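Local coordinates for protein proteasome accessory factor B/C (PafBC) (Paenarthrobacter aurescens, PDB 6SJ9) that probably regulates transcription in the bacterial DNA damage response, joining winged helix-turn-helix DNA-binding parts to WYL and ferredoxin-like WCX domains in one chain, at residues Gln287-Leu292 with Ser308-Arg313; Gln316-Phe321 with Ala653-Ala658. One frame throughout, in Å; residues are numbered along the deposited sequence.

Interaction 1: Gln287-Leu292 with Ser308-Arg313; sequences QLAEEL and SAAVVR
Val-311 and Ala-289 bury the most surface here, where helix 285-294 of a ferredoxin-like WCX domain packs against helix 305-323, which follows the last strand. This domain has a four-stranded antiparallel sheet of strand order 2-3-1-4. Helix 285-294 precedes its edge strand 299-303. The axes of the two short segments approach to 8.5 Å, at 46° between their N-to-C directions. A small residue at the crossing allows this: the CA atoms of Ala-289 and Val-311 lie 4.9 Å apart. The methyl of Ala-289 points at the other helix and is met there by two groups. One is CB of Ala-310, tip to tip at 3.5 Å from Ala-289 CB. The other is CG2 of Val-311, which also rests against CA of Ala-289. The contact is wholly apolar, with no hydrogen bond across it. On the sheet side, Leu-292 and Val-311 both touch Val-301 of strand 299-303, and Leu-292 also reaches Leu-249. Beside the apolar patch, Arg-313 forms a salt bridge to Glu-286, just ahead of 287-292. Val-311 has CG1 anti to the backbone N (chi1 173°), which leaves CG2 to face helix 285-294. That same CG2 lies 4.2 Å from CB of Leu-292.

Interaction 2: Gln316-Phe321 with Ala653-Ala658; sequences QAAADF and AWIDAA
Ile-655 pushes its two methyl ends against Ala-318 and Ala-319, joining the last helices of the two WCX domains, 305-323 and 645-659. The segments are more than 300 residues apart in sequence. The tight part is the isoleucine. Its CD1 lies 3.8 Å from CB of Ala-318. Its CG2 sits 4.1 Å from both N and CB of Ala-319, so one methyl meets side chain and backbone together. CG1 stands anti to the carbonyl carbon (chi1 -65°) and CG2 anti to the backbone N, which sends the two branches to neighbouring alanines. Ile-655 also touches Val-632 of helix 627-634, within its own domain. The backbones do not touch: the CA atoms of Ala-319 and Ile-655, the nearest pair, are 6.7 Å apart. The looser side is polar. Asp-656 brings its carboxylate near 316-321 without close contact, and its OD1 bridges to Arg-652 instead. Within 316-321 itself, NE2 of Gln-316 donates to OD1 of Asp-320 at 2.7 Å, reaching it from above the carboxylate plane. No hydrogen bond or salt bridge links the segments themselves. Their hold on each other is therefore apolar, and depends on the fit of one branched side chain against small ones.

How the interactions relate
Helix 305-323 serves both contacts, with 308-313 in interaction 1 and 316-321 in interaction 2, and the centres of the two contacts lie about 13 Å apart. Interaction 1 is internal to one WCX domain and packs helices 285-294 and 305-323 against each other beside the sheet. Interaction 2 joins that domain to the second WCX domain near the end of the chain. The touching residues of both are buried and apolar, and alanines allow the approach in each. The difference lies in how closely the backbones approach. In 287-292 with 308-313, a small alanine lets two backbones come close; in 316-321 with 653-658, an isoleucine spans a wider gap, and polar residues lie close by.

Interaction 1: Gln287-Leu292 with Ser308-Arg313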
ATOM      1  N   GLN A 287      -0.610  17.820   4.929  1.00 53.63           N
ATOM      2  CA  GLN A 287      -1.095  16.501   4.566  1.00 55.46           C
ATOM      3  C   GLN A 287      -2.418  16.592   3.816  1.00 58.25           C
ATOM      4  O   GLN A 287      -2.573  15.966   2.757  1.00 57.92           O
ATOM      5  CB  GLN A 287      -1.245  15.634   5.803  1.00 62.35           C
ATOM      6  CG  GLN A 287      -1.347  14.199   5.415  1.00 72.39           C
ATOM      7  CD  GLN A 287      -1.650  13.320   6.566  1.00 81.92           C
ATOM      8  OE1 GLN A 287      -1.482  13.730   7.721  1.00 86.04           O
ATOM      9  NE2 GLN A 287      -2.041  12.067   6.278  1.00 84.07           N
ATOM     10  N   LEU A 288      -3.380  17.387   4.340  1.00 54.64           N
ATOM     11  CA  LEU A 288      -4.658  17.555   3.649  1.00 54.01           C
ATOM     12  C   LEU A 288      -4.478  18.233   2.296  1.00 54.13           C
ATOM     13  O   LEU A 288      -5.144  17.869   1.331  1.00 53.61           O
ATOM     14  CB  LEU A 288      -5.639  18.364   4.502  1.00 52.38           C
ATOM     15  CG  LEU A 288      -7.042  18.462   3.925  1.00 52.04           C
ATOM     16  CD1 LEU A 288      -7.538  17.049   3.619  1.00 47.12           C
ATOM     17  CD2 LEU A 288      -8.013  19.149   4.889  1.00 52.73           C
ATOM     18  N   ALA A 289      -3.573  19.210   2.203  1.00 54.96           N
ATOM     19  CA  ALA A 289      -3.424  19.941   0.943  1.00 55.23           C
ATOM     20  C   ALA A 289      -2.890  19.043  -0.164  1.00 51.89           C
ATOM     21  O   ALA A 289      -3.313  19.160  -1.325  1.00 51.83           O
ATOM     22  CB  ALA A 289      -2.499  21.152   1.111  1.00 55.09           C
ATOM     23  N   GLU A 290      -1.946  18.160   0.164  1.00 46.63           N
ATOM     24  CA  GLU A 290      -1.471  17.218  -0.837  1.00 44.79           C
ATOM     25  C   GLU A 290      -2.612  16.341  -1.313  1.00 43.51           C
ATOM     26  O   GLU A 290      -2.764  16.118  -2.506  1.00 44.82           O
ATOM     27  CB  GLU A 290      -0.315  16.376  -0.292  1.00 48.13           C
ATOM     28  CG  GLU A 290       0.211  15.391  -1.352  1.00 49.83           C
ATOM     29  CD  GLU A 290       1.452  14.620  -0.901  1.00 48.30           C
ATOM     30  OE1 GLU A 290       1.998  14.970   0.148  1.00 47.67           O
ATOM     31  OE2 GLU A 290       1.874  13.656  -1.591  1.00 49.46           O
ATOM     32  N   GLU A 291      -3.453  15.864  -0.398  1.00 44.64           N
ATOM     33  CA  GLU A 291      -4.591  15.063  -0.818  1.00 45.65           C
ATOM     34  C   GLU A 291      -5.520  15.875  -1.719  1.00 47.14           C
ATOM     35  O   GLU A 291      -5.924  15.414  -2.798  1.00 49.67           O
ATOM     36  CB  GLU A 291      -5.358  14.531   0.406  1.00 43.08           C
ATOM     37  CG  GLU A 291      -6.594  13.744  -0.017  1.00 43.72           C
ATOM     38  CD  GLU A 291      -7.507  13.392   1.139  1.00 52.83           C
ATOM     39  OE1 GLU A 291      -7.129  13.666   2.291  1.00 56.52           O
ATOM     40  OE2 GLU A 291      -8.631  12.892   0.897  1.00 55.19           O
ATOM     41  N   LEU A 292      -5.852  17.096  -1.307  1.00 46.31           N
ATOM     42  CA  LEU A 292      -6.823  17.886  -2.067  1.00 51.07           C
ATOM     43  C   LEU A 292      -6.278  18.339  -3.416  1.00 49.58           C
ATOM     44  O   LEU A 292      -6.985  18.274  -4.413  1.00 55.38           O
ATOM     45  CB  LEU A 292      -7.294  19.075  -1.235  1.00 56.41           C
ATOM     46  CG  LEU A 292      -8.031  18.739   0.068  1.00 54.97           C
ATOM     47  CD1 LEU A 292      -8.427  20.017   0.779  1.00 52.82           C
ATOM     48  CD2 LEU A 292      -9.297  17.895  -0.187  1.00 56.31           C
ATOM     49  N   SER A 308      -6.066  26.568   2.266  1.00 75.40           N
ATOM     50  CA  SER A 308      -6.247  27.067   0.910  1.00 78.25           C
ATOM     51  C   SER A 308      -4.919  27.484   0.291  1.00 80.17           C
ATOM     52  O   SER A 308      -4.656  27.219  -0.889  1.00 81.72           O
ATOM     53  CB  SER A 308      -7.239  28.228   0.928  1.00 81.87           C
ATOM     54  OG  SER A 308      -7.161  28.977  -0.263  1.00 86.90           O
ATOM     55  N   ALA A 309      -4.080  28.175   1.059  1.00 81.44           N
ATOM     56  CA  ALA A 309      -2.837  28.659   0.474  1.00 83.77           C
ATOM     57  C   ALA A 309      -1.897  27.515   0.160  1.00 78.78           C
ATOM     58  O   ALA A 309      -1.112  27.603  -0.791  1.00 81.44           O
ATOM     59  CB  ALA A 309      -2.162  29.666   1.407  1.00 87.09           C
ATOM     60  N   ALA A 310      -1.984  26.424   0.917  1.00 75.23           N
ATOM     61  CA  ALA A 310      -1.131  25.273   0.640  1.00 72.22           C
ATOM     62  C   ALA A 310      -1.550  24.563  -0.648  1.00 69.34           C
ATOM     63  O   ALA A 310      -0.687  24.104  -1.409  1.00 69.06           O
ATOM     64  CB  ALA A 310      -1.135  24.317   1.835  1.00 70.00           C
ATOM     65  N   VAL A 311      -2.859  24.470  -0.910  1.00 64.11           N
ATOM     66  CA  VAL A 311      -3.351  23.794  -2.110  1.00 59.10           C
ATOM     67  C   VAL A 311      -2.982  24.581  -3.364  1.00 59.35           C
ATOM     68  O   VAL A 311      -2.449  24.025  -4.335  1.00 59.86           O
ATOM     69  CB  VAL A 311      -4.870  23.570  -1.999  1.00 59.34           C
ATOM     70  CG1 VAL A 311      -5.426  23.034  -3.278  1.00 55.64           C
ATOM     71  CG2 VAL A 311      -5.147  22.621  -0.869  1.00 58.87           C
ATOM     72  N   VAL A 312      -3.275  25.888  -3.363  1.00 62.30           N
ATOM     73  CA  VAL A 312      -2.894  26.768  -4.466  1.00 65.93           C
ATOM     74  C   VAL A 312      -1.398  26.692  -4.737  1.00 64.96           C
ATOM     75  O   VAL A 312      -0.971  26.578  -5.890  1.00 69.81           O
ATOM     76  CB  VAL A 312      -3.323  28.216  -4.142  1.00 75.64           C
ATOM     77  CG1 VAL A 312      -2.676  29.227  -5.129  1.00 62.13           C
ATOM     78  CG2 VAL A 312      -4.855  28.316  -4.164  1.00 61.85           C
ATOM     79  N   ARG A 313      -0.579  26.675  -3.681  1.00 60.51           N
ATOM     80  CA  ARG A 313       0.861  26.615  -3.874  1.00 63.69           C
ATOM     81  C   ARG A 313       1.258  25.374  -4.668  1.00 63.45           C
ATOM     82  O   ARG A 313       2.091  25.451  -5.579  1.00 63.72           O
ATOM     83  CB  ARG A 313       1.575  26.659  -2.524  1.00 69.20           C
ATOM     84  CG  ARG A 313       3.091  26.695  -2.648  1.00 77.68           C
ATOM     85  CD  ARG A 313       3.742  25.765  -1.647  1.00 84.61           C
ATOM     86  NE  ARG A 313       3.152  25.957  -0.325  1.00 93.59           N
ATOM     87  CZ  ARG A 313       3.030  24.995   0.587  1.00 96.00           C
ATOM     88  NH1 ARG A 313       3.454  23.766   0.302  1.00 95.75           N
ATOM     89  NH2 ARG A 313       2.469  25.256   1.773  1.00 96.84           N
TER

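Interaction 2: Gln316-Phe321 with Ala653-Ala658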
ATOM      1  N   GLN A 316      -0.014  25.704  -8.215  1.00 65.02           N
ATOM      2  CA  GLN A 316       0.751  26.735  -8.911  1.00 67.16           C
ATOM      3  C   GLN A 316       2.163  26.273  -9.184  1.00 64.94           C
ATOM      4  O   GLN A 316       2.698  26.498 -10.276  1.00 66.65           O
ATOM      5  CB  GLN A 316       0.758  28.035  -8.115  1.00 68.37           C
ATOM      6  CG  GLN A 316       1.371  29.172  -8.903  1.00 72.78           C
ATOM      7  CD  GLN A 316       0.609  29.452 -10.177  1.00 73.22           C
ATOM      8  OE1 GLN A 316      -0.566  29.809 -10.150  1.00 73.25           O
ATOM      9  NE2 GLN A 316       1.283  29.280 -11.311  1.00 75.25           N
ATOM     10  N   ALA A 317       2.769  25.593  -8.226  1.00 61.26           N
ATOM     11  CA  ALA A 317       4.103  25.099  -8.488  1.00 59.19           C
ATOM     12  C   ALA A 317       4.075  24.067  -9.617  1.00 62.15           C
ATOM     13  O   ALA A 317       5.011  24.003 -10.424  1.00 65.49           O
ATOM     14  CB  ALA A 317       4.713  24.584  -7.184  1.00 52.83           C
ATOM     15  N   ALA A 318       2.979  23.309  -9.737  1.00 61.91           N
ATOM     16  CA  ALA A 318       2.841  22.363 -10.843  1.00 62.40           C
ATOM     17  C   ALA A 318       2.652  23.071 -12.179  1.00 63.65           C
ATOM     18  O   ALA A 318       3.172  22.610 -13.200  1.00 65.48           O
ATOM     19  CB  ALA A 318       1.694  21.394 -10.589  1.00 62.91           C
ATOM     20  N   ALA A 319       1.854  24.148 -12.217  1.00 67.62           N
ATOM     21  CA  ALA A 319       1.734  24.954 -13.439  1.00 65.51           C
ATOM     22  C   ALA A 319       3.090  25.527 -13.859  1.00 65.88           C
ATOM     23  O   ALA A 319       3.477  25.459 -15.035  1.00 66.92           O
ATOM     24  CB  ALA A 319       0.715  26.077 -13.226  1.00 69.25           C
ATOM     25  N   ASP A 320       3.821  26.109 -12.903  1.00 65.90           N
ATOM     26  CA  ASP A 320       5.102  26.752 -13.197  1.00 68.18           C
ATOM     27  C   ASP A 320       6.135  25.761 -13.730  1.00 71.14           C
ATOM     28  O   ASP A 320       6.931  26.102 -14.624  1.00 71.67           O
ATOM     29  CB  ASP A 320       5.626  27.457 -11.949  1.00 66.64           C
ATOM     30  CG  ASP A 320       4.723  28.610 -11.512  1.00 69.38           C
ATOM     31  OD1 ASP A 320       3.789  28.988 -12.264  1.00 70.57           O
ATOM     32  OD2 ASP A 320       4.890  29.070 -10.367  1.00 71.36           O
ATOM     33  N   PHE A 321       6.172  24.544 -13.173  1.00 66.26           N
ATOM     34  CA  PHE A 321       7.126  23.565 -13.681  1.00 64.41           C
ATOM     35  C   PHE A 321       6.820  23.198 -15.128  1.00 64.17           C
ATOM     36  O   PHE A 321       7.732  23.065 -15.952  1.00 66.86           O
ATOM     37  CB  PHE A 321       7.156  22.342 -12.774  1.00 63.76           C
ATOM     38  CG  PHE A 321       8.402  21.527 -12.923  1.00 64.75           C
ATOM     39  CD1 PHE A 321       9.513  22.050 -13.583  1.00 64.47           C
ATOM     40  CD2 PHE A 321       8.487  20.253 -12.362  1.00 62.75           C
ATOM     41  CE1 PHE A 321      10.672  21.303 -13.713  1.00 62.82           C
ATOM     42  CE2 PHE A 321       9.650  19.510 -12.471  1.00 63.36           C
ATOM     43  CZ  PHE A 321      10.742  20.025 -13.152  1.00 62.69           C
ATOM     44  N   ALA A 653      -4.400  21.104 -18.414  1.00 73.44           N
ATOM     45  CA  ALA A 653      -5.778  21.585 -18.340  1.00 75.03           C
ATOM     46  C   ALA A 653      -6.422  21.233 -16.991  1.00 75.11           C
ATOM     47  O   ALA A 653      -7.164  22.049 -16.407  1.00 72.19           O
ATOM     48  CB  ALA A 653      -6.579  21.018 -19.516  1.00 72.53           C
ATOM     49  N   TRP A 654      -6.127  20.028 -16.472  1.00 72.71           N
ATOM     50  CA  TRP A 654      -6.580  19.651 -15.133  1.00 66.31           C
ATOM     51  C   TRP A 654      -6.076  20.652 -14.103  1.00 63.39           C
ATOM     52  O   TRP A 654      -6.870  21.233 -13.345  1.00 64.85           O
ATOM     53  CB  TRP A 654      -6.096  18.230 -14.851  1.00 67.97           C
ATOM     54  CG  TRP A 654      -6.187  17.692 -13.457  1.00 67.55           C
ATOM     55  CD1 TRP A 654      -5.212  17.704 -12.513  1.00 68.83           C
ATOM     56  CD2 TRP A 654      -7.279  16.957 -12.899  1.00 68.55           C
ATOM     57  NE1 TRP A 654      -5.641  17.055 -11.376  1.00 67.85           N
ATOM     58  CE2 TRP A 654      -6.908  16.585 -11.591  1.00 67.40           C
ATOM     59  CE3 TRP A 654      -8.553  16.614 -13.362  1.00 72.01           C
ATOM     60  CZ2 TRP A 654      -7.758  15.884 -10.746  1.00 65.66           C
ATOM     61  CZ3 TRP A 654      -9.391  15.919 -12.532  1.00 73.27           C
ATOM     62  CH2 TRP A 654      -8.988  15.550 -11.228  1.00 69.22           C
ATOM     63  N   ILE A 655      -4.767  20.948 -14.138  1.00 60.85           N
ATOM     64  CA  ILE A 655      -4.181  21.918 -13.206  1.00 63.09           C
ATOM     65  C   ILE A 655      -4.801  23.302 -13.415  1.00 71.54           C
ATOM     66  O   ILE A 655      -5.172  23.992 -12.453  1.00 76.55           O
ATOM     67  CB  ILE A 655      -2.649  21.972 -13.374  1.00 60.02           C
ATOM     68  CG1 ILE A 655      -1.995  20.637 -12.986  1.00 60.07           C
ATOM     69  CG2 ILE A 655      -2.067  23.114 -12.550  1.00 61.28           C
ATOM     70  CD1 ILE A 655      -0.565  20.476 -13.462  1.00 60.68           C
ATOM     71  N   ASP A 656      -4.892  23.750 -14.675  1.00 71.70           N
ATOM     72  CA  ASP A 656      -5.461  25.074 -14.927  1.00 76.15           C
ATOM     73  C   ASP A 656      -6.901  25.145 -14.456  1.00 73.58           C
ATOM     74  O   ASP A 656      -7.295  26.104 -13.784  1.00 75.39           O
ATOM     75  CB  ASP A 656      -5.360  25.456 -16.408  1.00 81.58           C
ATOM     76  CG  ASP A 656      -3.941  25.788 -16.829  1.00 84.80           C
ATOM     77  OD1 ASP A 656      -3.074  25.880 -15.925  1.00 85.79           O
ATOM     78  OD2 ASP A 656      -3.701  25.955 -18.053  1.00 84.76           O
ATOM     79  N   ALA A 657      -7.698  24.124 -14.775  1.00 69.88           N
ATOM     80  CA  ALA A 657      -9.073  24.111 -14.284  1.00 70.21           C
ATOM     81  C   ALA A 657      -9.109  24.172 -12.747  1.00 71.21           C
ATOM     82  O   ALA A 657      -9.932  24.885 -12.161  1.00 74.03           O
ATOM     83  CB  ALA A 657      -9.782  22.859 -14.815  1.00 67.02           C
ATOM     84  N   ALA A 658      -8.194  23.462 -12.082  1.00 68.21           N
ATOM     85  CA  ALA A 658      -8.097  23.541 -10.628  1.00 66.21           C
ATOM     86  C   ALA A 658      -7.740  24.949 -10.163  1.00 69.72           C
ATOM     87  O   ALA A 658      -8.296  25.446  -9.179  1.00 72.52           O
ATOM     88  CB  ALA A 658      -7.063  22.527 -10.127  1.00 60.31           C
TER